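Local coordinates for phosphatase (Thermotoga maritima, PDB 1NF2), which probably acts as a magnesium-dependent phosphatase of the haloacid dehalogenase superfamily, with a separate substrate-binding domain beside its metal-binding core, at residues W102-D107 against E138-M143; K147-D152 against Y181-P186. All blocks are in the same frame, centred on the assembly; numbering follows the deposited sequence.

Interaction 1: residues W102-D107 against E138-M143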
loop_
_atom_site.group_PDB
_atom_site.type_symbol
_atom_site.label_atom_id
_atom_site.label_comp_id
_atom_site.label_asym_id
_atom_site.label_seq_id
_atom_site.Cartn_x
_atom_site.Cartn_y
_atom_site.Cartn_z
ATOM N N TRP A 102 3.069 20.946 0.580
ATOM C CA TRP A 102 2.722 19.752 -0.163
ATOM C C TRP A 102 3.938 19.048 -0.733
ATOM O O TRP A 102 4.975 19.663 -0.985
ATOM C CB TRP A 102 1.759 20.099 -1.300
ATOM C CG TRP A 102 2.329 21.062 -2.288
ATOM C CD1 TRP A 102 2.514 22.404 -2.116
ATOM C CD2 TRP A 102 2.787 20.759 -3.610
ATOM N NE1 TRP A 102 3.054 22.957 -3.253
ATOM C CE2 TRP A 102 3.231 21.971 -4.185
ATOM C CE3 TRP A 102 2.863 19.580 -4.364
ATOM C CZ2 TRP A 102 3.746 22.038 -5.481
ATOM C CZ3 TRP A 102 3.372 19.646 -5.653
ATOM C CH2 TRP A 102 3.807 20.870 -6.201
ATOM N N GLN A 103 3.778 17.745 -0.935
ATOM C CA GLN A 103 4.814 16.883 -1.477
ATOM C C GLN A 103 4.167 16.010 -2.548
ATOM O O GLN A 103 2.946 15.863 -2.580
ATOM C CB GLN A 103 5.395 16.025 -0.358
ATOM C CG GLN A 103 4.338 15.389 0.529
ATOM C CD GLN A 103 4.938 14.671 1.722
ATOM O OE1 GLN A 103 5.666 15.269 2.516
ATOM N NE2 GLN A 103 4.632 13.383 1.858
ATOM N N ALA A 104 4.976 15.434 -3.427
ATOM C CA ALA A 104 4.427 14.600 -4.487
ATOM C C ALA A 104 5.199 13.301 -4.684
ATOM O O ALA A 104 6.420 13.264 -4.549
ATOM C CB ALA A 104 4.402 15.386 -5.802
ATOM N N TYR A 105 4.466 12.238 -5.005
ATOM C CA TYR A 105 5.056 10.931 -5.266
ATOM C C TYR A 105 5.125 10.765 -6.775
ATOM O O TYR A 105 4.113 10.513 -7.426
ATOM C CB TYR A 105 4.190 9.835 -4.652
ATOM C CG TYR A 105 4.327 9.726 -3.151
ATOM C CD1 TYR A 105 5.330 8.947 -2.583
ATOM C CD2 TYR A 105 3.453 10.398 -2.299
ATOM C CE1 TYR A 105 5.460 8.833 -1.203
ATOM C CE2 TYR A 105 3.573 10.291 -0.914
ATOM C CZ TYR A 105 4.580 9.504 -0.376
ATOM O OH TYR A 105 4.706 9.372 0.988
ATOM N N ILE A 106 6.327 10.901 -7.328
ATOM C CA ILE A 106 6.511 10.809 -8.770
ATOM C C ILE A 106 7.494 9.725 -9.185
ATOM O O ILE A 106 8.682 9.796 -8.872
ATOM C CB ILE A 106 7.012 12.157 -9.324
ATOM C CG1 ILE A 106 5.979 13.244 -9.013
ATOM C CG2 ILE A 106 7.292 12.045 -10.814
ATOM C CD1 ILE A 106 6.491 14.638 -9.252
ATOM N N ASP A 107 6.996 8.731 -9.913
ATOM C CA ASP A 107 7.833 7.634 -10.373
ATOM C C ASP A 107 8.594 6.982 -9.230
ATOM O O ASP A 107 9.781 6.681 -9.346
ATOM C CB ASP A 107 8.811 8.125 -11.436
ATOM C CG ASP A 107 8.403 7.697 -12.825
ATOM O OD1 ASP A 107 8.516 6.487 -13.119
ATOM O OD2 ASP A 107 7.959 8.561 -13.614
ATOM N N GLU A 138 6.269 22.078 -11.832
ATOM C CA GLU A 138 6.514 21.707 -13.227
ATOM C C GLU A 138 6.701 20.197 -13.373
ATOM O O GLU A 138 6.214 19.584 -14.330
ATOM C CB GLU A 138 7.746 22.429 -13.789
ATOM C CG GLU A 138 8.247 21.821 -15.106
ATOM C CD GLU A 138 9.335 22.638 -15.792
ATOM O OE1 GLU A 138 10.306 23.042 -15.121
ATOM O OE2 GLU A 138 9.223 22.862 -17.015
ATOM N N LEU A 139 7.415 19.609 -12.419
ATOM C CA LEU A 139 7.679 18.177 -12.416
ATOM C C LEU A 139 6.349 17.416 -12.487
ATOM O O LEU A 139 6.144 16.569 -13.361
ATOM C CB LEU A 139 8.445 17.807 -11.134
ATOM C CG LEU A 139 9.279 16.524 -11.100
ATOM C CD1 LEU A 139 10.334 16.607 -12.161
ATOM C CD2 LEU A 139 9.950 16.348 -9.746
ATOM N N VAL A 140 5.442 17.735 -11.570
ATOM C CA VAL A 140 4.138 17.082 -11.518
ATOM C C VAL A 140 3.269 17.414 -12.724
ATOM O O VAL A 140 2.795 16.519 -13.421
ATOM C CB VAL A 140 3.357 17.486 -10.249
ATOM C CG1 VAL A 140 1.967 16.863 -10.275
ATOM C CG2 VAL A 140 4.114 17.042 -9.009
ATOM N N SER A 141 3.063 18.704 -12.960
ATOM C CA SER A 141 2.236 19.165 -14.068
ATOM C C SER A 141 2.591 18.538 -15.410
ATOM O O SER A 141 1.770 18.519 -16.324
ATOM C CB SER A 141 2.315 20.690 -14.179
ATOM O OG SER A 141 1.776 21.306 -13.019
ATOM N N LYS A 142 3.806 18.017 -15.528
ATOM C CA LYS A 142 4.245 17.411 -16.777
ATOM C C LYS A 142 4.621 15.933 -16.688
ATOM O O LYS A 142 4.855 15.287 -17.709
ATOM C CB LYS A 142 5.423 18.215 -17.346
ATOM C CG LYS A 142 6.263 17.474 -18.377
ATOM C CD LYS A 142 7.131 18.409 -19.203
ATOM C CE LYS A 142 6.296 19.191 -20.206
ATOM N NZ LYS A 142 7.150 19.926 -21.179
ATOM N N MET A 143 4.670 15.380 -15.484
ATOM C CA MET A 143 5.053 13.979 -15.358
ATOM C C MET A 143 3.991 13.114 -14.701
ATOM O O MET A 143 4.038 11.887 -14.784
ATOM C CB MET A 143 6.358 13.883 -14.579
ATOM C CG MET A 143 7.156 12.625 -14.835
ATOM S SD MET A 143 8.889 13.040 -15.099
ATOM C CE MET A 143 9.099 14.200 -13.831
#

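Interaction 2: residues K147-D152 against Y181-P186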
loop_
_atom_site.group_PDB
_atom_site.type_symbol
_atom_site.label_atom_id
_atom_site.label_comp_id
_atom_site.label_asym_id
_atom_site.label_seq_id
_atom_site.Cartn_x
_atom_site.Cartn_y
_atom_site.Cartn_z
ATOM N N LYS A 147 0.463 10.249 -6.136
ATOM C CA LYS A 147 -0.350 10.917 -5.137
ATOM C C LYS A 147 0.284 12.177 -4.563
ATOM O O LYS A 147 1.486 12.402 -4.680
ATOM C CB LYS A 147 -0.738 9.962 -4.004
ATOM C CG LYS A 147 0.377 9.530 -3.088
ATOM C CD LYS A 147 -0.205 8.701 -1.951
ATOM C CE LYS A 147 0.870 8.076 -1.078
ATOM N NZ LYS A 147 0.264 7.127 -0.099
ATOM N N LEU A 148 -0.561 12.998 -3.954
ATOM C CA LEU A 148 -0.137 14.250 -3.355
ATOM C C LEU A 148 -0.449 14.142 -1.887
ATOM O O LEU A 148 -1.382 13.446 -1.490
ATOM C CB LEU A 148 -0.915 15.424 -3.971
ATOM C CG LEU A 148 -0.673 15.582 -5.473
ATOM C CD1 LEU A 148 -1.640 16.604 -6.066
ATOM C CD2 LEU A 148 0.765 15.997 -5.708
ATOM N N LEU A 149 0.338 14.827 -1.077
ATOM C CA LEU A 149 0.127 14.794 0.353
ATOM C C LEU A 149 0.382 16.173 0.930
ATOM O O LEU A 149 1.384 16.809 0.616
ATOM C CB LEU A 149 1.064 13.764 0.991
ATOM C CG LEU A 149 0.889 13.484 2.485
ATOM C CD1 LEU A 149 1.548 12.162 2.833
ATOM C CD2 LEU A 149 1.485 14.615 3.303
ATOM N N LEU A 150 -0.542 16.637 1.763
ATOM C CA LEU A 150 -0.399 17.931 2.409
ATOM C C LEU A 150 -0.148 17.694 3.886
ATOM O O LEU A 150 -0.745 16.802 4.489
ATOM C CB LEU A 150 -1.667 18.774 2.243
ATOM C CG LEU A 150 -1.854 19.520 0.918
ATOM C CD1 LEU A 150 -1.960 18.534 -0.231
ATOM C CD2 LEU A 150 -3.102 20.384 1.014
ATOM N N ILE A 151 0.731 18.500 4.465
ATOM C CA ILE A 151 1.058 18.376 5.876
ATOM C C ILE A 151 0.835 19.709 6.593
ATOM O O ILE A 151 1.438 20.726 6.244
ATOM C CB ILE A 151 2.526 17.893 6.046
ATOM C CG1 ILE A 151 3.011 18.129 7.477
ATOM C CG2 ILE A 151 3.420 18.586 5.033
ATOM C CD1 ILE A 151 2.318 17.296 8.507
ATOM N N ASP A 152 -0.056 19.698 7.583
ATOM C CA ASP A 152 -0.358 20.897 8.354
ATOM C C ASP A 152 -0.936 20.499 9.709
ATOM O O ASP A 152 -1.100 19.312 9.999
ATOM C CB ASP A 152 -1.361 21.781 7.599
ATOM C CG ASP A 152 -1.139 23.272 7.853
ATOM O OD1 ASP A 152 -1.256 23.709 9.023
ATOM O OD2 ASP A 152 -0.842 24.006 6.881
ATOM N N TYR A 181 -1.726 14.474 8.245
ATOM C CA TYR A 181 -1.464 14.082 6.858
ATOM C C TYR A 181 -2.738 13.978 6.022
ATOM O O TYR A 181 -3.659 13.230 6.358
ATOM C CB TYR A 181 -0.705 12.747 6.800
ATOM C CG TYR A 181 0.571 12.710 7.613
ATOM C CD1 TYR A 181 1.414 13.820 7.681
ATOM C CD2 TYR A 181 0.941 11.559 8.311
ATOM C CE1 TYR A 181 2.592 13.789 8.426
ATOM C CE2 TYR A 181 2.122 11.516 9.058
ATOM C CZ TYR A 181 2.940 12.635 9.109
ATOM O OH TYR A 181 4.109 12.599 9.833
ATOM N N LEU A 182 -2.774 14.737 4.930
ATOM C CA LEU A 182 -3.919 14.753 4.016
ATOM C C LEU A 182 -3.419 14.159 2.706
ATOM O O LEU A 182 -2.411 14.616 2.157
ATOM C CB LEU A 182 -4.377 16.193 3.768
ATOM C CG LEU A 182 -5.859 16.488 3.512
ATOM C CD1 LEU A 182 -5.970 17.871 2.885
ATOM C CD2 LEU A 182 -6.484 15.446 2.603
ATOM N N GLU A 183 -4.119 13.151 2.204
ATOM C CA GLU A 183 -3.706 12.501 0.966
ATOM C C GLU A 183 -4.695 12.659 -0.174
ATOM O O GLU A 183 -5.903 12.664 0.040
ATOM C CB GLU A 183 -3.492 11.003 1.196
ATOM C CG GLU A 183 -2.372 10.644 2.149
ATOM C CD GLU A 183 -2.120 9.138 2.198
ATOM O OE1 GLU A 183 -1.796 8.546 1.144
ATOM O OE2 GLU A 183 -2.250 8.546 3.287
ATOM N N ILE A 184 -4.160 12.783 -1.384
ATOM C CA ILE A 184 -4.962 12.884 -2.599
ATOM C C ILE A 184 -4.455 11.761 -3.489
ATOM O O ILE A 184 -3.279 11.750 -3.862
ATOM C CB ILE A 184 -4.751 14.226 -3.344
ATOM C CG1 ILE A 184 -5.239 15.397 -2.491
ATOM C CG2 ILE A 184 -5.528 14.215 -4.645
ATOM C CD1 ILE A 184 -4.308 15.785 -1.407
ATOM N N VAL A 185 -5.332 10.821 -3.835
ATOM C CA VAL A 185 -4.936 9.683 -4.661
ATOM C C VAL A 185 -5.895 9.385 -5.813
ATOM O O VAL A 185 -7.035 9.867 -5.834
ATOM C CB VAL A 185 -4.809 8.409 -3.794
ATOM C CG1 VAL A 185 -3.733 8.617 -2.720
ATOM C CG2 VAL A 185 -6.163 8.079 -3.150
ATOM N N PRO A 186 -5.447 8.564 -6.782
ATOM C CA PRO A 186 -6.297 8.226 -7.921
ATOM C C PRO A 186 -7.649 7.743 -7.431
ATOM O O PRO A 186 -7.741 7.013 -6.448
ATOM C CB PRO A 186 -5.494 7.157 -8.643
ATOM C CG PRO A 186 -4.085 7.615 -8.403
ATOM C CD PRO A 186 -4.123 7.932 -6.925
#

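Interaction 1: residues W102-D107 against E138-M143
Ile106 and Val140 meet through their methyl tips, CD1 of the isoleucine lying 3.4 Å from CG2 of the valine, tighter than an ordinary carbon contact. Apolar side chains carry this strand-to-helix contact, and no hydrogen bond crosses it. The same Val140 CG2 rests 3.6 Å from Ala104 CB and comes up to the edge of the Trp102 ring near its plane, 4.3 Å from CZ3, so one methyl serves three residues of the strand side. Ile106 spreads its two branches: with CG1 beside the backbone N (chi1 -60°), CD1 reaches on to Leu139 CG at 3.8 Å, while CG2 faces Met143, the two side chains crossing at about a right angle, with Met143 CG 4.1 Å from Ile106 CG2. Cutting Ile106 back to an alanine here would probably open a gap between Leu139, Val140 and Met143 and leave the methionine freer to turn. Helix 136-143 thus packs against one face of the sheet, over strands 102-105 and 110-112, with Leu136 extending the apolar layer, Tyr111 touching both Ile106 and Leu139, and helix 85-95 adjoining through Ile92 on Trp102 and Ala88 on Val140.

Interaction 2: residues K147-D152 against Y181-P186
Lys147 lays its chain alongside Val185, and the valine methyl CG1 fits the notch between CB and CD, 3.5 Å from Lys147 CB and 3.6 Å from Lys147 CD. Beyond CG the lysine is extended, and with CG set between the backbone N and the carbonyl carbon (chi1 70°) it runs across to Glu183. There NZ forms a salt bridge of 2.8 Å with Glu183 OE1, approaching on the syn side but 33° out of the carboxylate plane. Tyr105 adds a cation-pi partner for the same lysine. Strands 147-151 and 181-186 are antiparallel neighbours in the mixed sheet of the domain that stands beside the magnesium-binding core, consistent with the substrate-binding cap of this phosphatase family. Leu148 with Ile184 and Leu150 with Leu182 are hydrogen-bonded pairs, each joined by two backbone bonds. Their side chains share a face: Leu150 CD1 meets Ile184 CD1 obliquely at 3.8 Å, bridging diagonally between the pairs, while CB of Leu150 sits 4.0 Å from CB of Leu182. Helices 85-95 and 154-168 cover these bumps, Ile91 touching both Leu148 and Ile184, and Leu157 touching Leu182. On the other face Ile151 runs side by side with Tyr181, and Ile151 CD1 nudges the ring edge 3.5 Å from Tyr181 CE1. Leu149 CD2 approaches Tyr181 CD1 obliquely at 4.5 Å.

From the N terminus the chain first runs through strands and helices of the metal-binding core and helix 85-95, then reaches strand 102-105. It passes through strand 110-112, helix 117-125 and strand 130-132, and closes its first loop when helix 136-143 returns in interaction 1. Strand 147-151 follows directly and opens interaction 2, which closes after helix 154-168 and strand 172-178, at strand 181-186. The two loops lie in series and neither nest nor cross. They are joined laterally, since strands 102-105 and 147-151 are sheet neighbours: Gln103 N lies 3.0 Å from Leu149 O, a probable hydrogen bond, and Ala104 packs on Leu148. Helix packing and strand pairing thereby share one sheet.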